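Local atomic coordinates of F5/8 type C domain protein (Bacteroides ovatus, PDB entry 4ZRX), a protein that is a putative alpha-L-fucosidase, probably hydrolysing alpha-linked fucose from glycans with a TIM-barrel domain and carrying a C-terminal F5/8 type C domain. Residues Met514-Asp525 against Gln557-Pro568. Numbering follows the deposited sequence.
Sequences MAFRYQFFVSMD and QARFIKLEATTP. With EDO (1,2-ethanediol), chain E.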
loop_
_atom_site.group_PDB
_atom_site.type_symbol
_atom_site.label_atom_id
_atom_site.label_comp_id
_atom_site.label_asym_id
_atom_site.label_seq_id
_atom_site.Cartn_x
_atom_site.Cartn_y
_atom_site.Cartn_z
HETATM N N MSE A 514 -24.461 21.413 -11.038
HETATM C CA MSE A 514 -24.052 20.864 -12.347
HETATM C C MSE A 514 -24.785 21.544 -13.504
HETATM O O MSE A 514 -25.886 22.078 -13.319
HETATM C CB MSE A 514 -24.304 19.357 -12.402
HETATM C CG MSE A 514 -25.781 18.947 -12.435
HETATM SE SE MSE A 514 -25.989 17.072 -11.955
HETATM C CE MSE A 514 -24.474 16.304 -13.008
ATOM N N ALA A 515 -24.175 21.508 -14.689
ATOM C CA ALA A 515 -24.827 22.033 -15.892
ATOM C C ALA A 515 -25.932 21.097 -16.372
ATOM O O ALA A 515 -25.772 19.851 -16.360
ATOM C CB ALA A 515 -23.824 22.236 -16.988
ATOM N N PHE A 516 -27.020 21.702 -16.848
ATOM C CA PHE A 516 -28.124 20.982 -17.451
ATOM C C PHE A 516 -28.508 21.614 -18.813
ATOM O O PHE A 516 -28.374 20.965 -19.862
ATOM C CB PHE A 516 -29.308 20.949 -16.495
ATOM C CG PHE A 516 -30.538 20.302 -17.058
ATOM C CD1 PHE A 516 -30.467 19.045 -17.697
ATOM C CD2 PHE A 516 -31.793 20.954 -16.956
ATOM C CE1 PHE A 516 -31.629 18.439 -18.215
ATOM C CE2 PHE A 516 -32.959 20.341 -17.457
ATOM C CZ PHE A 516 -32.881 19.103 -18.093
ATOM N N ARG A 517 -28.996 22.849 -18.769
ATOM C CA ARG A 517 -29.285 23.598 -20.010
ATOM C C ARG A 517 -28.032 24.379 -20.392
ATOM O O ARG A 517 -27.375 24.956 -19.525
ATOM C CB ARG A 517 -30.481 24.541 -19.831
ATOM C CG ARG A 517 -31.736 23.818 -19.397
ATOM C CD ARG A 517 -33.042 24.538 -19.807
ATOM N NE ARG A 517 -34.200 23.674 -19.522
ATOM C CZ ARG A 517 -34.553 22.578 -20.214
ATOM N NH1 ARG A 517 -33.869 22.174 -21.289
ATOM N NH2 ARG A 517 -35.607 21.864 -19.825
ATOM N N TYR A 518 -27.660 24.372 -21.666
ATOM C CA TYR A 518 -26.422 24.997 -22.029
ATOM C C TYR A 518 -26.448 25.578 -23.425
ATOM O O TYR A 518 -27.309 25.223 -24.229
ATOM C CB TYR A 518 -25.270 23.982 -21.944
ATOM C CG TYR A 518 -25.346 22.956 -23.014
ATOM C CD1 TYR A 518 -24.758 23.176 -24.273
ATOM C CD2 TYR A 518 -26.015 21.772 -22.809
ATOM C CE1 TYR A 518 -24.886 22.234 -25.319
ATOM C CE2 TYR A 518 -26.134 20.834 -23.833
ATOM C CZ TYR A 518 -25.562 21.066 -25.075
ATOM O OH TYR A 518 -25.680 20.116 -26.069
ATOM N N GLN A 519 -25.506 26.490 -23.668
ATOM C CA GLN A 519 -25.169 26.954 -25.010
ATOM C C GLN A 519 -23.656 26.929 -25.093
ATOM O O GLN A 519 -22.942 27.354 -24.138
ATOM C CB GLN A 519 -25.685 28.368 -25.219
ATOM C CG GLN A 519 -27.196 28.450 -25.297
ATOM C CD GLN A 519 -27.718 29.863 -25.513
ATOM O OE1 GLN A 519 -27.886 30.323 -26.652
ATOM N NE2 GLN A 519 -28.013 30.548 -24.423
ATOM N N PHE A 520 -23.158 26.356 -26.167
ATOM C CA PHE A 520 -21.738 26.211 -26.360
ATOM C C PHE A 520 -21.346 27.146 -27.494
ATOM O O PHE A 520 -22.088 27.266 -28.497
ATOM C CB PHE A 520 -21.426 24.791 -26.730
ATOM C CG PHE A 520 -19.970 24.507 -26.821
ATOM C CD1 PHE A 520 -19.213 24.285 -25.655
ATOM C CD2 PHE A 520 -19.347 24.417 -28.047
ATOM C CE1 PHE A 520 -17.860 24.017 -25.746
ATOM C CE2 PHE A 520 -17.988 24.157 -28.158
ATOM C CZ PHE A 520 -17.235 23.902 -26.996
ATOM N N PHE A 521 -20.229 27.847 -27.308
ATOM C CA PHE A 521 -19.779 28.875 -28.244
ATOM C C PHE A 521 -18.322 28.665 -28.601
ATOM O O PHE A 521 -17.529 28.155 -27.783
ATOM C CB PHE A 521 -19.914 30.274 -27.644
ATOM C CG PHE A 521 -21.291 30.663 -27.208
ATOM C CD1 PHE A 521 -21.767 30.325 -25.952
ATOM C CD2 PHE A 521 -22.108 31.440 -28.032
ATOM C CE1 PHE A 521 -23.032 30.719 -25.525
ATOM C CE2 PHE A 521 -23.387 31.846 -27.614
ATOM C CZ PHE A 521 -23.842 31.500 -26.357
ATOM N N VAL A 522 -17.942 29.129 -29.797
ATOM C CA VAL A 522 -16.550 29.069 -30.213
ATOM C C VAL A 522 -16.084 30.444 -30.733
ATOM O O VAL A 522 -16.900 31.234 -31.154
ATOM C CB VAL A 522 -16.307 27.972 -31.258
ATOM C CG1 VAL A 522 -16.530 26.619 -30.637
ATOM C CG2 VAL A 522 -17.216 28.135 -32.513
ATOM N N SER A 523 -14.781 30.693 -30.654
ATOM C CA SER A 523 -14.194 31.933 -31.171
ATOM C C SER A 523 -12.762 31.689 -31.589
ATOM O O SER A 523 -12.048 30.827 -31.022
ATOM C CB SER A 523 -14.213 32.980 -30.081
ATOM O OG SER A 523 -13.681 34.201 -30.547
HETATM N N MSE A 524 -12.328 32.448 -32.579
HETATM C CA MSE A 524 -10.912 32.456 -32.981
HETATM C C MSE A 524 -10.045 33.435 -32.179
HETATM O O MSE A 524 -8.822 33.217 -32.012
HETATM C CB MSE A 524 -10.799 32.724 -34.484
HETATM C CG MSE A 524 -11.526 31.672 -35.340
HETATM SE SE MSE A 524 -10.750 29.862 -35.158
HETATM C CE MSE A 524 -8.983 30.239 -35.903
ATOM N N ASP A 525 -10.668 34.515 -31.701
ATOM C CA ASP A 525 -9.957 35.622 -31.068
ATOM C C ASP A 525 -10.392 35.864 -29.609
ATOM O O ASP A 525 -9.837 36.714 -28.931
ATOM C CB ASP A 525 -10.076 36.904 -31.925
ATOM C CG ASP A 525 -11.520 37.398 -32.093
ATOM O OD1 ASP A 525 -12.497 36.749 -31.644
ATOM O OD2 ASP A 525 -11.693 38.462 -32.696
ATOM N N GLN A 557 -14.329 24.948 -36.245
ATOM C CA GLN A 557 -13.009 25.517 -36.024
ATOM C C GLN A 557 -13.047 26.380 -34.751
ATOM O O GLN A 557 -14.024 27.110 -34.501
ATOM C CB GLN A 557 -12.535 26.300 -37.236
ATOM C CG GLN A 557 -11.001 26.339 -37.349
ATOM C CD GLN A 557 -10.534 26.927 -38.685
ATOM O OE1 GLN A 557 -11.192 26.753 -39.705
ATOM N NE2 GLN A 557 -9.399 27.613 -38.681
ATOM N N ALA A 558 -12.008 26.257 -33.921
ATOM C CA ALA A 558 -11.986 26.986 -32.669
ATOM C C ALA A 558 -10.576 27.167 -32.086
ATOM O O ALA A 558 -9.683 26.331 -32.275
ATOM C CB ALA A 558 -12.902 26.318 -31.640
ATOM N N ARG A 559 -10.403 28.307 -31.431
ATOM C CA ARG A 559 -9.240 28.603 -30.595
ATOM C C ARG A 559 -9.699 28.708 -29.154
ATOM O O ARG A 559 -9.010 28.211 -28.251
ATOM C CB ARG A 559 -8.571 29.904 -31.046
ATOM C CG ARG A 559 -7.490 30.497 -30.108
ATOM C CD ARG A 559 -6.329 29.573 -29.961
ATOM N NE ARG A 559 -5.428 29.997 -28.889
ATOM C CZ ARG A 559 -4.193 30.462 -29.056
ATOM N NH1 ARG A 559 -3.636 30.580 -30.265
ATOM N NH2 ARG A 559 -3.487 30.790 -27.980
ATOM N N PHE A 560 -10.831 29.390 -28.945
ATOM C CA PHE A 560 -11.436 29.574 -27.631
ATOM C C PHE A 560 -12.777 28.865 -27.631
ATOM O O PHE A 560 -13.426 28.787 -28.659
ATOM C CB PHE A 560 -11.667 31.062 -27.302
ATOM C CG PHE A 560 -10.393 31.904 -27.265
ATOM C CD1 PHE A 560 -9.826 32.388 -28.451
ATOM C CD2 PHE A 560 -9.810 32.271 -26.048
ATOM C CE1 PHE A 560 -8.647 33.187 -28.429
ATOM C CE2 PHE A 560 -8.642 33.086 -26.017
ATOM C CZ PHE A 560 -8.066 33.537 -27.214
ATOM N N ILE A 561 -13.186 28.337 -26.476
ATOM C CA ILE A 561 -14.526 27.779 -26.325
ATOM C C ILE A 561 -15.135 28.391 -25.103
ATOM O O ILE A 561 -14.429 28.846 -24.215
ATOM C CB ILE A 561 -14.557 26.235 -26.231
ATOM C CG1 ILE A 561 -13.785 25.728 -24.986
ATOM C CG2 ILE A 561 -13.960 25.643 -27.501
ATOM C CD1 ILE A 561 -13.763 24.181 -24.890
ATOM N N LYS A 562 -16.447 28.367 -25.044
ATOM C CA LYS A 562 -17.205 28.938 -23.935
ATOM C C LYS A 562 -18.463 28.124 -23.711
ATOM O O LYS A 562 -19.188 27.823 -24.664
ATOM C CB LYS A 562 -17.576 30.418 -24.218
ATOM C CG LYS A 562 -18.512 31.052 -23.187
ATOM C CD LYS A 562 -18.698 32.560 -23.385
ATOM C CE LYS A 562 -19.465 32.844 -24.645
ATOM N NZ LYS A 562 -19.819 34.274 -24.804
ATOM N N LEU A 563 -18.744 27.781 -22.459
ATOM C CA LEU A 563 -19.989 27.096 -22.100
ATOM C C LEU A 563 -20.787 27.981 -21.169
ATOM O O LEU A 563 -20.296 28.294 -20.077
ATOM C CB LEU A 563 -19.715 25.729 -21.429
ATOM C CG LEU A 563 -20.954 24.862 -21.142
ATOM C CD1 LEU A 563 -21.532 24.232 -22.425
ATOM C CD2 LEU A 563 -20.683 23.759 -20.108
ATOM N N GLU A 564 -21.982 28.397 -21.601
ATOM C CA GLU A 564 -22.969 29.075 -20.762
ATOM C C GLU A 564 -23.963 28.019 -20.313
ATOM O O GLU A 564 -24.498 27.298 -21.131
ATOM C CB GLU A 564 -23.686 30.214 -21.515
ATOM C CG GLU A 564 -22.714 31.369 -21.864
ATOM C CD GLU A 564 -23.336 32.580 -22.611
ATOM O OE1 GLU A 564 -24.581 32.606 -22.779
ATOM O OE2 GLU A 564 -22.560 33.500 -23.018
ATOM N N ALA A 565 -24.201 27.894 -19.013
ATOM C CA ALA A 565 -25.108 26.858 -18.544
ATOM C C ALA A 565 -25.867 27.213 -17.275
ATOM O O ALA A 565 -25.365 27.975 -16.409
ATOM C CB ALA A 565 -24.340 25.534 -18.370
ATOM N N THR A 566 -27.071 26.647 -17.184
ATOM C CA THR A 566 -27.875 26.667 -15.968
ATOM C C THR A 566 -28.114 25.236 -15.456
ATOM O O THR A 566 -28.000 24.238 -16.189
ATOM C CB THR A 566 -29.225 27.390 -16.195
ATOM O OG1 THR A 566 -29.846 26.863 -17.366
ATOM C CG2 THR A 566 -29.022 28.908 -16.378
ATOM N N THR A 567 -28.448 25.162 -14.180
ATOM C CA THR A 567 -28.502 23.922 -13.464
ATOM C C THR A 567 -29.908 23.344 -13.553
ATOM O O THR A 567 -30.828 24.009 -14.074
ATOM C CB THR A 567 -28.188 24.186 -11.987
ATOM O OG1 THR A 567 -29.217 25.030 -11.459
ATOM C CG2 THR A 567 -26.839 24.866 -11.834
ATOM N N PRO A 568 -30.098 22.126 -13.012
ATOM C CA PRO A 568 -31.482 21.608 -12.934
ATOM C C PRO A 568 -32.482 22.536 -12.220
ATOM O O PRO A 568 -33.662 22.515 -12.564
ATOM C CB PRO A 568 -31.325 20.262 -12.214
ATOM C CG PRO A 568 -29.897 19.796 -12.574
ATOM C CD PRO A 568 -29.077 21.069 -12.805
HETATM C C1 EDO E . -21.167 27.757 -16.640
HETATM O O1 EDO E . -19.986 28.070 -17.387
HETATM C C2 EDO E . -21.954 29.013 -16.273
HETATM O O2 EDO E . -22.383 29.660 -17.473
#
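Lys562 lays its chain across the ring of Phe521: Lys562 CE lies 3.7 Å from Phe521 CD1, and Lys562 NZ stands over the face of that ring, 14° off its normal and 4.7 Å from the centroid, a cation-pi contact. A bend at chi3 turns the ammonium over the ring, where a weak salt bridge to Glu564 OE2 also reaches it. Glu564, diagonally across the strands and on the same sheet face as Lys562, approaches the ring obliquely, its CD 3.5 Å from Phe521 CE1. On the face bearing Tyr518, Phe520, Ile561 and Leu563 the contacts across the strands are mainly apolar. A trans chi1 (-174°) swings the Phe520 ring toward the partner strand and brings its CZ to 3.6 Å from Ile561 CB, while Leu563 CD1 meets the ring edge. With an alanine in place of Phe520, Ile561 and Leu563 would probably lose their aromatic partner, leaving a gap beside them. Between the two faces the backbones form an antiparallel ladder; Gln519 and Glu564 exchange two bonds, Gln519 N to Glu564 O measuring 2.8 Å. Classic beta bulges interrupt the pairing at both ends: Thr566 O accepts from Phe516 N and Arg517 N, and Ser523 O from Arg559 N and Phe560 N, the latter bond nearly straight at 169°. Ser523 OG accepts from Asp525 N in an ST turn and is hydrogen-bonded to Ser528 O. Strands 517-523 and 560-566 are adjacent inner strands of a five-stranded antiparallel sheet in the F5/8 type C domain, flanked by 530-532 and 488-492 respectively; Phe520 stacks on Phe501 of strand 495-503, in a second sheet, consistent with this family's beta-sandwich.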